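Local coordinates for ribulose-1,5-bisphosphate carboxylase/oxygenase large subunit (Rhodopseudomonas palustris, PDB 3QFW), which is a Rubisco-like protein, probably a magnesium-binding enzyme related to ribulose-bisphosphate carboxylase, whose physiological reaction cannot be stated with certainty, at residues P284-R289 and A295-L300; A132-A137 and S358-K363; Q154-G159 and G197-A202. All blocks are in the same frame, centred on the assembly; numbering follows the deposited sequence. Where two conformers were deposited one is given.

Contact 1. Residues P284-R289 and A295-L300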
ATOM      1  N   PRO B 284       9.882 -13.303   4.888  1.00 32.10           N
ATOM      2  CA  PRO B 284       9.811 -14.386   5.871  1.00 33.65           C
ATOM      3  C   PRO B 284      10.176 -15.715   5.227  1.00 33.29           C
ATOM      4  O   PRO B 284       9.615 -16.094   4.195  1.00 29.68           O
ATOM      5  CB  PRO B 284       8.344 -14.357   6.327  1.00 37.56           C
ATOM      6  CG  PRO B 284       7.605 -13.680   5.218  1.00 32.29           C
ATOM      7  CD  PRO B 284       8.558 -12.704   4.607  1.00 28.99           C
ATOM      8  N   ASN B 285      11.146 -16.399   5.828  1.00 30.21           N
ATOM      9  CA  ASN B 285      11.630 -17.677   5.326  1.00 31.47           C
ATOM     10  C   ASN B 285      10.517 -18.701   5.476  1.00 35.66           C
ATOM     11  O   ASN B 285       9.593 -18.504   6.271  1.00 38.88           O
ATOM     12  CB  ASN B 285      12.861 -18.102   6.144  1.00 28.90           C
ATOM     13  CG  ASN B 285      13.588 -19.299   5.552  1.00 35.59           C
ATOM     14  OD1 ASN B 285      13.975 -19.300   4.384  1.00 28.06           O
ATOM     15  ND2 ASN B 285      13.777 -20.327   6.368  1.00 37.88           N
ATOM     16  N   TYR B 286      10.573 -19.781   4.703  1.00 32.34           N
ATOM     17  CA  TYR B 286       9.646 -20.878   4.920  1.00 35.45           C
ATOM     18  C   TYR B 286       9.932 -21.426   6.309  1.00 36.60           C
ATOM     19  O   TYR B 286      11.037 -21.266   6.822  1.00 43.84           O
ATOM     20  CB  TYR B 286       9.836 -21.968   3.869  1.00 35.90           C
ATOM     21  CG  TYR B 286      11.209 -22.589   3.897  1.00 38.78           C
ATOM     22  CD1 TYR B 286      12.271 -21.990   3.237  1.00 40.22           C
ATOM     23  CD2 TYR B 286      11.443 -23.776   4.579  1.00 43.67           C
ATOM     24  CE1 TYR B 286      13.529 -22.548   3.255  1.00 35.35           C
ATOM     25  CE2 TYR B 286      12.702 -24.351   4.603  1.00 38.33           C
ATOM     26  CZ  TYR B 286      13.742 -23.729   3.940  1.00 40.52           C
ATOM     27  OH  TYR B 286      15.000 -24.286   3.951  1.00 38.18           O
ATOM     28  N   GLY B 287       8.942 -22.061   6.924  1.00 41.14           N
ATOM     29  CA  GLY B 287       9.139 -22.676   8.227  1.00 47.36           C
ATOM     30  C   GLY B 287       9.381 -21.694   9.364  1.00 49.41           C
ATOM     31  O   GLY B 287       9.586 -22.104  10.508  1.00 50.03           O
ATOM     32  N   GLY B 288       9.377 -20.400   9.050  1.00 44.78           N
ATOM     33  CA  GLY B 288       9.443 -19.371  10.070  1.00 48.76           C
ATOM     34  C   GLY B 288       8.053 -19.161  10.654  1.00 50.32           C
ATOM     35  O   GLY B 288       7.218 -20.067  10.610  1.00 53.28           O
ATOM     36  N   ARG B 289       7.800 -17.970  11.190  0.55 50.64           N
ATOM     37  CA  ARG B 289       6.499 -17.654  11.783  0.55 48.74           C
ATOM     38  C   ARG B 289       5.403 -17.516  10.732  0.55 49.91           C
ATOM     39  O   ARG B 289       4.211 -17.583  11.050  0.55 47.68           O
ATOM     40  CB  ARG B 289       6.572 -16.356  12.593  0.55 49.05           C
ATOM     41  CG  ARG B 289       7.460 -16.419  13.820  0.55 50.53           C
ATOM     42  CD  ARG B 289       7.219 -15.213  14.720  0.55 49.51           C
ATOM     43  NE  ARG B 289       7.376 -13.952  14.001  0.55 46.55           N
ATOM     44  CZ  ARG B 289       8.541 -13.334  13.831  0.55 47.93           C
ATOM     45  NH1 ARG B 289       9.650 -13.868  14.327  0.55 47.74           N
ATOM     46  NH2 ARG B 289       8.599 -12.189  13.165  0.55 43.74           N
ATOM     47  N   ALA B 295       8.460 -23.422  -2.254  1.00 28.72           N
ATOM     48  CA  ALA B 295       8.370 -23.030  -3.656  1.00 31.63           C
ATOM     49  C   ALA B 295       8.419 -21.513  -3.823  1.00 33.47           C
ATOM     50  O   ALA B 295       9.168 -20.985  -4.670  1.00 31.22           O
ATOM     51  CB  ALA B 295       7.089 -23.580  -4.286  1.00 34.57           C
ATOM     52  N   SER B 296       7.606 -20.822  -3.026  1.00 32.21           N
ATOM     53  CA  SER B 296       7.556 -19.370  -3.063  1.00 29.61           C
ATOM     54  C   SER B 296       8.876 -18.740  -2.664  1.00 25.69           C
ATOM     55  O   SER B 296       9.336 -17.810  -3.307  1.00 26.62           O
ATOM     56  CB  SER B 296       6.415 -18.821  -2.189  1.00 31.75           C
ATOM     57  OG  SER B 296       5.157 -19.182  -2.734  1.00 34.82           O
ATOM     58  N   CYS B 297       9.491 -19.241  -1.598  1.00 28.14           N
ATOM     59  CA  CYS B 297      10.775 -18.691  -1.170  1.00 28.46           C
ATOM     60  C   CYS B 297      11.839 -18.856  -2.254  1.00 28.63           C
ATOM     61  O   CYS B 297      12.618 -17.937  -2.517  1.00 27.00           O
ATOM     62  CB  CYS B 297      11.239 -19.322   0.144  1.00 28.65           C
ATOM     63  SG  CYS B 297      10.199 -18.872   1.563  1.00 33.33           S
ATOM     64  N   LEU B 298      11.866 -20.017  -2.895  1.00 25.84           N
ATOM     65  CA  LEU B 298      12.862 -20.237  -3.951  1.00 29.33           C
ATOM     66  C   LEU B 298      12.593 -19.311  -5.141  1.00 29.71           C
ATOM     67  O   LEU B 298      13.515 -18.699  -5.677  1.00 28.30           O
ATOM     68  CB  LEU B 298      12.890 -21.701  -4.389  1.00 28.79           C
ATOM     69  CG  LEU B 298      14.094 -22.076  -5.254  1.00 33.91           C
ATOM     70  CD1 LEU B 298      15.401 -21.666  -4.578  1.00 29.16           C
ATOM     71  CD2 LEU B 298      14.101 -23.569  -5.580  1.00 37.37           C
ATOM     72  N   ALA B 299      11.322 -19.186  -5.529  1.00 30.66           N
ATOM     73  CA  ALA B 299      10.945 -18.319  -6.648  1.00 26.37           C
ATOM     74  C   ALA B 299      11.285 -16.856  -6.346  1.00 27.67           C
ATOM     75  O   ALA B 299      11.722 -16.112  -7.219  1.00 27.31           O
ATOM     76  CB  ALA B 299       9.466 -18.472  -6.961  1.00 33.39           C
ATOM     77  N   LEU B 300      11.064 -16.457  -5.097  1.00 29.91           N
ATOM     78  CA  LEU B 300      11.404 -15.120  -4.629  1.00 26.59           C
ATOM     79  C   LEU B 300      12.908 -14.865  -4.743  1.00 29.43           C
ATOM     80  O   LEU B 300      13.345 -13.841  -5.276  1.00 26.14           O
ATOM     81  CB  LEU B 300      10.918 -14.942  -3.187  1.00 26.56           C
ATOM     82  CG  LEU B 300      11.123 -13.586  -2.510  1.00 30.96           C
ATOM     83  CD1 LEU B 300      11.196 -12.519  -3.546  1.00 36.25           C
ATOM     84  CD2 LEU B 300       9.994 -13.281  -1.498  1.00 26.73           C
TER

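Contact 2. Residues A132-A137 and S358-K363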
ATOM      1  N   ALA B 132      28.014 -16.484   1.862  1.00 30.08           N
ATOM      2  CA  ALA B 132      26.722 -15.867   2.157  1.00 34.06           C
ATOM      3  C   ALA B 132      26.939 -14.728   3.143  1.00 30.44           C
ATOM      4  O   ALA B 132      27.978 -14.648   3.803  1.00 30.41           O
ATOM      5  CB  ALA B 132      25.749 -16.895   2.729  1.00 30.99           C
ATOM      6  N   LEU B 133      25.969 -13.833   3.245  1.00 30.27           N
ATOM      7  CA  LEU B 133      26.085 -12.729   4.186  1.00 29.86           C
ATOM      8  C   LEU B 133      25.172 -12.927   5.392  1.00 29.78           C
ATOM      9  O   LEU B 133      24.331 -13.827   5.412  1.00 28.69           O
ATOM     10  CB  LEU B 133      25.796 -11.390   3.497  1.00 31.76           C
ATOM     11  CG  LEU B 133      26.906 -10.857   2.589  1.00 28.56           C
ATOM     12  CD1 LEU B 133      27.083 -11.693   1.316  1.00 35.74           C
ATOM     13  CD2 LEU B 133      26.641  -9.407   2.242  1.00 29.01           C
ATOM     14  N   THR B 134      25.361 -12.083   6.400  1.00 30.53           N
ATOM     15  CA  THR B 134      24.596 -12.161   7.635  1.00 29.56           C
ATOM     16  C   THR B 134      24.003 -10.802   8.002  1.00 33.41           C
ATOM     17  O   THR B 134      24.594  -9.751   7.728  1.00 33.55           O
ATOM     18  CB  THR B 134      25.470 -12.645   8.815  1.00 32.32           C
ATOM     19  OG1 THR B 134      26.420 -11.626   9.155  1.00 36.30           O
ATOM     20  CG2 THR B 134      26.222 -13.929   8.455  1.00 34.07           C
ATOM     21  N   ALA B 135      22.823 -10.823   8.610  1.00 29.51           N
ATOM     22  CA  ALA B 135      22.208  -9.597   9.106  1.00 29.52           C
ATOM     23  C   ALA B 135      21.530  -9.850  10.438  1.00 30.92           C
ATOM     24  O   ALA B 135      21.159 -10.985  10.748  1.00 32.74           O
ATOM     25  CB  ALA B 135      21.190  -9.059   8.092  1.00 30.31           C
ATOM     26  N   SER B 136      21.352  -8.786  11.213  1.00 29.95           N
ATOM     27  CA  SER B 136      20.507  -8.834  12.398  1.00 34.02           C
ATOM     28  C   SER B 136      19.695  -7.556  12.524  1.00 35.24           C
ATOM     29  O   SER B 136      20.025  -6.530  11.920  1.00 37.67           O
ATOM     30  CB  SER B 136      21.344  -9.024  13.661  1.00 35.07           C
ATOM     31  OG  SER B 136      20.527  -9.423  14.746  1.00 38.39           O
ATOM     32  N   ALA B 137      18.630  -7.616  13.313  1.00 35.17           N
ATOM     33  CA  ALA B 137      17.814  -6.434  13.540  1.00 35.19           C
ATOM     34  C   ALA B 137      18.002  -5.928  14.960  1.00 37.31           C
ATOM     35  O   ALA B 137      18.319  -6.699  15.871  1.00 39.58           O
ATOM     36  CB  ALA B 137      16.340  -6.726  13.254  1.00 38.02           C
ATOM     37  N   SER B 358      29.285 -14.183  16.590  1.00 41.43           N
ATOM     38  CA  SER B 358      30.476 -14.682  15.922  1.00 34.90           C
ATOM     39  C   SER B 358      30.248 -16.125  15.507  1.00 34.07           C
ATOM     40  O   SER B 358      30.629 -16.534  14.416  1.00 33.90           O
ATOM     41  CB  SER B 358      31.695 -14.587  16.847  1.00 42.69           C
ATOM     42  OG  SER B 358      31.968 -13.240  17.196  1.00 43.75           O
ATOM     43  N   ARG B 359      29.613 -16.887  16.389  1.00 34.04           N
ATOM     44  CA  ARG B 359      29.307 -18.285  16.126  1.00 37.80           C
ATOM     45  C   ARG B 359      28.546 -18.405  14.818  1.00 39.18           C
ATOM     46  O   ARG B 359      28.887 -19.209  13.957  1.00 35.88           O
ATOM     47  CB  ARG B 359      28.463 -18.856  17.266  1.00 45.74           C
ATOM     48  CG  ARG B 359      29.166 -19.892  18.108  1.00 52.90           C
ATOM     49  CD  ARG B 359      29.136 -21.252  17.430  1.00 57.64           C
ATOM     50  NE  ARG B 359      30.030 -22.207  18.080  1.00 58.27           N
ATOM     51  CZ  ARG B 359      29.767 -22.819  19.230  1.00 64.93           C
ATOM     52  NH1 ARG B 359      28.633 -22.574  19.874  1.00 65.10           N
ATOM     53  NH2 ARG B 359      30.643 -23.675  19.741  1.00 67.91           N
ATOM     54  N   PHE B 360      27.503 -17.594  14.684  1.00 35.83           N
ATOM     55  CA  PHE B 360      26.681 -17.601  13.481  1.00 40.34           C
ATOM     56  C   PHE B 360      27.491 -17.180  12.261  1.00 34.78           C
ATOM     57  O   PHE B 360      27.520 -17.875  11.244  1.00 36.33           O
ATOM     58  CB  PHE B 360      25.486 -16.668  13.657  1.00 37.60           C
ATOM     59  CG  PHE B 360      24.593 -16.600  12.456  1.00 38.31           C
ATOM     60  CD1 PHE B 360      23.499 -17.439  12.342  1.00 43.61           C
ATOM     61  CD2 PHE B 360      24.849 -15.695  11.440  1.00 39.80           C
ATOM     62  CE1 PHE B 360      22.672 -17.377  11.228  1.00 42.06           C
ATOM     63  CE2 PHE B 360      24.021 -15.626  10.325  1.00 38.91           C
ATOM     64  CZ  PHE B 360      22.945 -16.472  10.219  1.00 36.31           C
ATOM     65  N   VAL B 361      28.128 -16.024  12.367  1.00 32.60           N
ATOM     66  CA  VAL B 361      28.948 -15.506  11.290  1.00 34.87           C
ATOM     67  C   VAL B 361      29.981 -16.531  10.808  1.00 36.68           C
ATOM     68  O   VAL B 361      30.144 -16.731   9.601  1.00 36.06           O
ATOM     69  CB  VAL B 361      29.649 -14.205  11.717  1.00 35.19           C
ATOM     70  CG1 VAL B 361      30.801 -13.879  10.778  1.00 35.17           C
ATOM     71  CG2 VAL B 361      28.650 -13.067  11.786  1.00 33.85           C
ATOM     72  N   ASN B 362      30.676 -17.184  11.740  1.00 35.13           N
ATOM     73  CA  ASN B 362      31.690 -18.169  11.361  1.00 36.77           C
ATOM     74  C   ASN B 362      31.089 -19.403  10.712  1.00 34.62           C
ATOM     75  O   ASN B 362      31.674 -19.980   9.798  1.00 35.56           O
ATOM     76  CB  ASN B 362      32.558 -18.571  12.563  1.00 37.24           C
ATOM     77  CG  ASN B 362      33.416 -17.431  13.066  1.00 42.19           C
ATOM     78  OD1 ASN B 362      33.874 -16.596  12.285  1.00 44.44           O
ATOM     79  ND2 ASN B 362      33.632 -17.381  14.377  1.00 44.04           N
ATOM     80  N   LYS B 363      29.918 -19.808  11.188  1.00 36.33           N
ATOM     81  CA  LYS B 363      29.214 -20.941  10.598  1.00 39.91           C
ATOM     82  C   LYS B 363      28.895 -20.646   9.129  1.00 35.35           C
ATOM     83  O   LYS B 363      29.083 -21.495   8.246  1.00 33.59           O
ATOM     84  CB  LYS B 363      27.941 -21.229  11.393  1.00 39.88           C
ATOM     85  CG  LYS B 363      27.062 -22.334  10.834  1.00 44.57           C
ATOM     86  CD  LYS B 363      27.480 -23.708  11.316  1.00 42.96           C
ATOM     87  CE  LYS B 363      26.272 -24.636  11.361  1.00 42.48           C
ATOM     88  NZ  LYS B 363      26.645 -26.070  11.473  1.00 51.68           N
TER

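Contact 3. Residues Q154-G159 and G197-A202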
ATOM      1  N   GLN B 154      27.654  -4.728  19.826  1.00 39.00           N
ATOM      2  CA  GLN B 154      27.905  -6.137  20.083  1.00 36.69           C
ATOM      3  C   GLN B 154      27.718  -6.968  18.814  1.00 38.49           C
ATOM      4  O   GLN B 154      28.514  -7.846  18.524  1.00 38.44           O
ATOM      5  CB  GLN B 154      27.036  -6.647  21.230  1.00 37.71           C
ATOM      6  CG  GLN B 154      27.336  -5.953  22.552  1.00 40.87           C
ATOM      7  CD  GLN B 154      26.219  -6.101  23.570  1.00 44.59           C
ATOM      8  OE1 GLN B 154      25.998  -7.180  24.120  1.00 46.42           O
ATOM      9  NE2 GLN B 154      25.509  -5.007  23.827  1.00 46.47           N
ATOM     10  N   LEU B 155      26.677  -6.672  18.040  1.00 36.25           N
ATOM     11  CA  LEU B 155      26.453  -7.396  16.792  1.00 35.82           C
ATOM     12  C   LEU B 155      27.607  -7.179  15.806  1.00 33.52           C
ATOM     13  O   LEU B 155      28.156  -8.132  15.248  1.00 33.45           O
ATOM     14  CB  LEU B 155      25.113  -6.980  16.168  1.00 34.74           C
ATOM     15  CG  LEU B 155      23.912  -7.312  17.056  1.00 34.14           C
ATOM     16  CD1 LEU B 155      22.647  -6.576  16.584  1.00 37.38           C
ATOM     17  CD2 LEU B 155      23.691  -8.816  17.118  1.00 32.93           C
ATOM     18  N   ALA B 156      27.976  -5.918  15.604  1.00 34.73           N
ATOM     19  CA  ALA B 156      29.026  -5.571  14.650  1.00 30.49           C
ATOM     20  C   ALA B 156      30.368  -6.167  15.079  1.00 37.29           C
ATOM     21  O   ALA B 156      31.171  -6.591  14.245  1.00 34.84           O
ATOM     22  CB  ALA B 156      29.120  -4.054  14.500  1.00 31.47           C
ATOM     23  N   LEU B 157      30.591  -6.222  16.384  1.00 38.65           N
ATOM     24  CA  LEU B 157      31.792  -6.855  16.920  1.00 35.87           C
ATOM     25  C   LEU B 157      31.876  -8.323  16.508  1.00 38.01           C
ATOM     26  O   LEU B 157      32.966  -8.862  16.352  1.00 38.30           O
ATOM     27  CB  LEU B 157      31.851  -6.720  18.448  1.00 40.67           C
ATOM     28  CG  LEU B 157      32.668  -5.542  18.992  1.00 42.60           C
ATOM     29  CD1 LEU B 157      32.758  -5.600  20.514  1.00 40.30           C
ATOM     30  CD2 LEU B 157      34.065  -5.542  18.382  1.00 39.40           C
ATOM     31  N   GLY B 158      30.720  -8.953  16.318  1.00 35.51           N
ATOM     32  CA  GLY B 158      30.648 -10.354  15.944  1.00 33.90           C
ATOM     33  C   GLY B 158      30.845 -10.635  14.467  1.00 32.46           C
ATOM     34  O   GLY B 158      30.919 -11.793  14.050  1.00 34.09           O
ATOM     35  N   GLY B 159      30.940  -9.581  13.667  1.00 32.36           N
ATOM     36  CA  GLY B 159      31.212  -9.735  12.245  1.00 34.42           C
ATOM     37  C   GLY B 159      29.981  -9.797  11.346  1.00 31.94           C
ATOM     38  O   GLY B 159      30.078 -10.114  10.161  1.00 29.65           O
ATOM     39  N   GLY B 197      36.373  -4.336  10.697  1.00 42.47           N
ATOM     40  CA  GLY B 197      35.140  -4.761  10.048  1.00 40.18           C
ATOM     41  C   GLY B 197      34.563  -3.788   9.036  1.00 36.48           C
ATOM     42  O   GLY B 197      35.005  -2.644   8.925  1.00 33.45           O
ATOM     43  N   ARG B 198      33.565  -4.253   8.289  1.00 34.63           N
ATOM     44  CA  ARG B 198      32.911  -3.425   7.283  1.00 31.25           C
ATOM     45  C   ARG B 198      31.384  -3.593   7.405  1.00 34.79           C
ATOM     46  O   ARG B 198      30.661  -3.627   6.407  1.00 34.22           O
ATOM     47  CB  ARG B 198      33.414  -3.769   5.867  1.00 32.16           C
ATOM     48  CG  ARG B 198      34.937  -3.600   5.659  1.00 35.23           C
ATOM     49  CD  ARG B 198      35.364  -3.775   4.178  1.00 30.84           C
ATOM     50  NE  ARG B 198      34.732  -2.771   3.318  1.00 33.73           N
ATOM     51  CZ  ARG B 198      35.316  -2.147   2.296  1.00 34.64           C
ATOM     52  NH1 ARG B 198      36.574  -2.411   1.956  1.00 32.31           N
ATOM     53  NH2 ARG B 198      34.625  -1.239   1.606  1.00 34.62           N
ATOM     54  N   THR B 199      30.917  -3.707   8.648  1.00 34.20           N
ATOM     55  CA  THR B 199      29.505  -3.885   8.958  1.00 34.71           C
ATOM     56  C   THR B 199      28.695  -2.653   8.565  1.00 31.72           C
ATOM     57  O   THR B 199      29.098  -1.522   8.852  1.00 33.12           O
ATOM     58  CB  THR B 199      29.286  -4.124  10.466  1.00 33.28           C
ATOM     59  OG1 THR B 199      29.783  -5.412  10.838  1.00 34.27           O
ATOM     60  CG2 THR B 199      27.790  -4.043  10.806  1.00 31.97           C
ATOM     61  N   LEU B 200      27.552  -2.874   7.917  1.00 34.04           N
ATOM     62  CA  LEU B 200      26.656  -1.781   7.513  1.00 34.61           C
ATOM     63  C   LEU B 200      25.476  -1.602   8.469  1.00 30.45           C
ATOM     64  O   LEU B 200      24.992  -2.565   9.067  1.00 30.56           O
ATOM     65  CB  LEU B 200      26.104  -2.031   6.108  1.00 34.30           C
ATOM     66  CG  LEU B 200      27.063  -2.067   4.919  1.00 31.46           C
ATOM     67  CD1 LEU B 200      26.400  -2.777   3.754  1.00 31.06           C
ATOM     68  CD2 LEU B 200      27.482  -0.663   4.515  1.00 37.43           C
ATOM     69  N   TYR B 201      25.006  -0.364   8.597  1.00 32.94           N
ATOM     70  CA  TYR B 201      23.781  -0.078   9.351  1.00 33.13           C
ATOM     71  C   TYR B 201      22.678   0.499   8.463  1.00 32.70           C
ATOM     72  O   TYR B 201      22.897   1.464   7.726  1.00 33.41           O
ATOM     73  CB  TYR B 201      24.080   0.856  10.522  1.00 32.49           C
ATOM     74  CG  TYR B 201      22.860   1.356  11.266  1.00 34.94           C
ATOM     75  CD1 TYR B 201      21.878   0.478  11.715  1.00 34.86           C
ATOM     76  CD2 TYR B 201      22.704   2.710  11.546  1.00 32.67           C
ATOM     77  CE1 TYR B 201      20.751   0.952  12.404  1.00 33.61           C
ATOM     78  CE2 TYR B 201      21.600   3.176  12.237  1.00 31.73           C
ATOM     79  CZ  TYR B 201      20.632   2.299  12.667  1.00 32.68           C
ATOM     80  OH  TYR B 201      19.531   2.784  13.362  1.00 35.73           O
ATOM     81  N   ALA B 202      21.491  -0.096   8.543  1.00 30.87           N
ATOM     82  CA  ALA B 202      20.348   0.336   7.743  1.00 34.04           C
ATOM     83  C   ALA B 202      19.196   0.833   8.634  1.00 29.29           C
ATOM     84  O   ALA B 202      18.369   0.048   9.084  1.00 29.90           O
ATOM     85  CB  ALA B 202      19.877  -0.805   6.850  1.00 31.52           C
TER

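Contact 1. Residues P284-R289 and A295-L300
C297 of helix 294-305 directs its sulfur at the backbone and ring edge of Y286, a cysteine sulfur-aromatic contact set in a TIM barrel where strand 280-284 gives way to the next helix. The aromatic part of the contact is strictly edge-on: SG lies 5.4 Å from the centroid of the Y286 ring and 88° from its normal, so neither ring face takes part. The nearest ring atom is CD1 of Y286, 4.1 Å from SG of C297. That edge is presented because CG of Y286 is turned between its own backbone N and carbonyl carbon (chi1 62°).

Backbone geometry supplies the second element. N285 to G288 form a type II turn, closed by a weak bond from G288 N to N285 O; G287 takes the positive phi (68°) usual at the third position of such a turn. N of Y286 is buried and has no hydrogen-bond partner in the model; the sulfur packs against it.

Polar interactions belong to the surroundings. The hydroxyl of Y286 bonds to E329 and OD1 of N285 to the hydroxyl of Y334, tying the turn to helix 327-334, while P284 packs on I93 of the second subunit. Above one face of the Y286 ring, toward its rim, sits ND2 of N285, 3.8 Å from the plane. The sulfur itself is shared: SG of C297 is 3.3 Å from N of Y286 and 3.9 Å from O of P284.

Contact 2. Residues A132-A137 and S358-K363
T134, the strand residue that meets F360 and V361, has its backbone N hydrogen-bonded to OD2 of D161, whereas the facing helix relies on its own backbone, with N of N362 2.8 Å from O of S358. Between these two elements the contact is made by side chains alone. Strand 133-138 opens the TIM barrel and helix 353-366 follows its final strand, 339-341, so their packing helps to close the ring of helices around the barrel.

The methyl of T134 does most of the touching. Its CG2 comes within 3.3 Å of CE2 of F360, a tight approach made at the edge of the ring and near its plane; CB of T134 lies in that plane as well, 3.6 Å from the same CE2. The two side chains pass alongside one another, pointing opposite ways, which brings the ring edge beside both CB and CG2 of T134. F360 can extend toward the strand because its CG stands opposite the backbone N (chi1 179°), and L340, V327 and L324 pack around it.

V361 meets the other branch of the threonine. Its CG2 lies 3.7 Å from OG1 of T134, and the valine stands roughly perpendicular to the threonine side chain. This is van der Waals contact only, since OG1 has its hydrogen bond outside the two segments.

Replacing F360 by an alanine would probably deprive the T134 methyl of the ring edge it abuts and open a gap between helix and strand near L340. The chemistry implies a division of labour within one threonine: its methyl packs on the aromatic edge while its polar atoms are satisfied by other partners, leaving shape and burial to join strand and helix.

Contact 3. Residues Q154-G159 and G197-A202
T199 lays its methyl branch against the methyl of A156, with CG2 of T199 3.9 Å from CB of A156. The overlap is broader than a single pair of carbons, for CB of T199 is also 4.0 Å from CB of A156. Both branches of the threonine thus bear on one small residue: with chi1 at -70°, CG2 stands opposite the backbone N of T199, while OG1 swings beside that N and over the helix backbone, 3.9 Å from CA of A156.

The hydroxyl illustrates how proximity and bonding differ. OG1 of T199 is 3.9 Å from O of A156, too long for a hydrogen bond, and bonds instead to O of V160, in the chain that leaves the helix for strand 162-165. The backbone N of T199 is held by OD1 of N192. With hydroxyl and backbone N both held, its apolar branch is kept against the alanine, and I163 packs on both A156 and T199.

O of A156 has its own partner within the helix end, N of G159 at 3.1 Å. That bond belongs to the termination of helix 145-157, where G159, with phi 93°, is the first residue to leave helical geometry and gives a Schellman motif. A CB on G159 would collide with O of G158 at these backbone angles. N of G158 bonds to O of L155 at 2.9 Å, with a weak second bond to O of Q154.

A191 of helix 177-195 touches A156 as well. Strand 162-165, helix 177-195 and strand 200-202 form a beta-alpha-beta crossover, the repeating unit of the TIM barrel, and A156 and T199 pack beside the start of its second strand.

Contacts 2 and 3 are neighbours, their centres 10 Å apart, and both lie where barrel strands begin. They touch directly: CG2 of V361 packs 3.4 Å from O of G158, so the helix end of contact 3 rests on helix 353-366 of contact 2. Along the chain, contacts 1 and 3 are both nested inside the loop closed by contact 2. Contact 1 sits at the far end of its strand, the end that carries the active site in TIM-barrel enzymes; its centre is 19 Å from that of contact 2 and 26 Å from that of contact 3. A bound sulfate, probably from crystallisation, lies about 5 Å from the Y286 side chain.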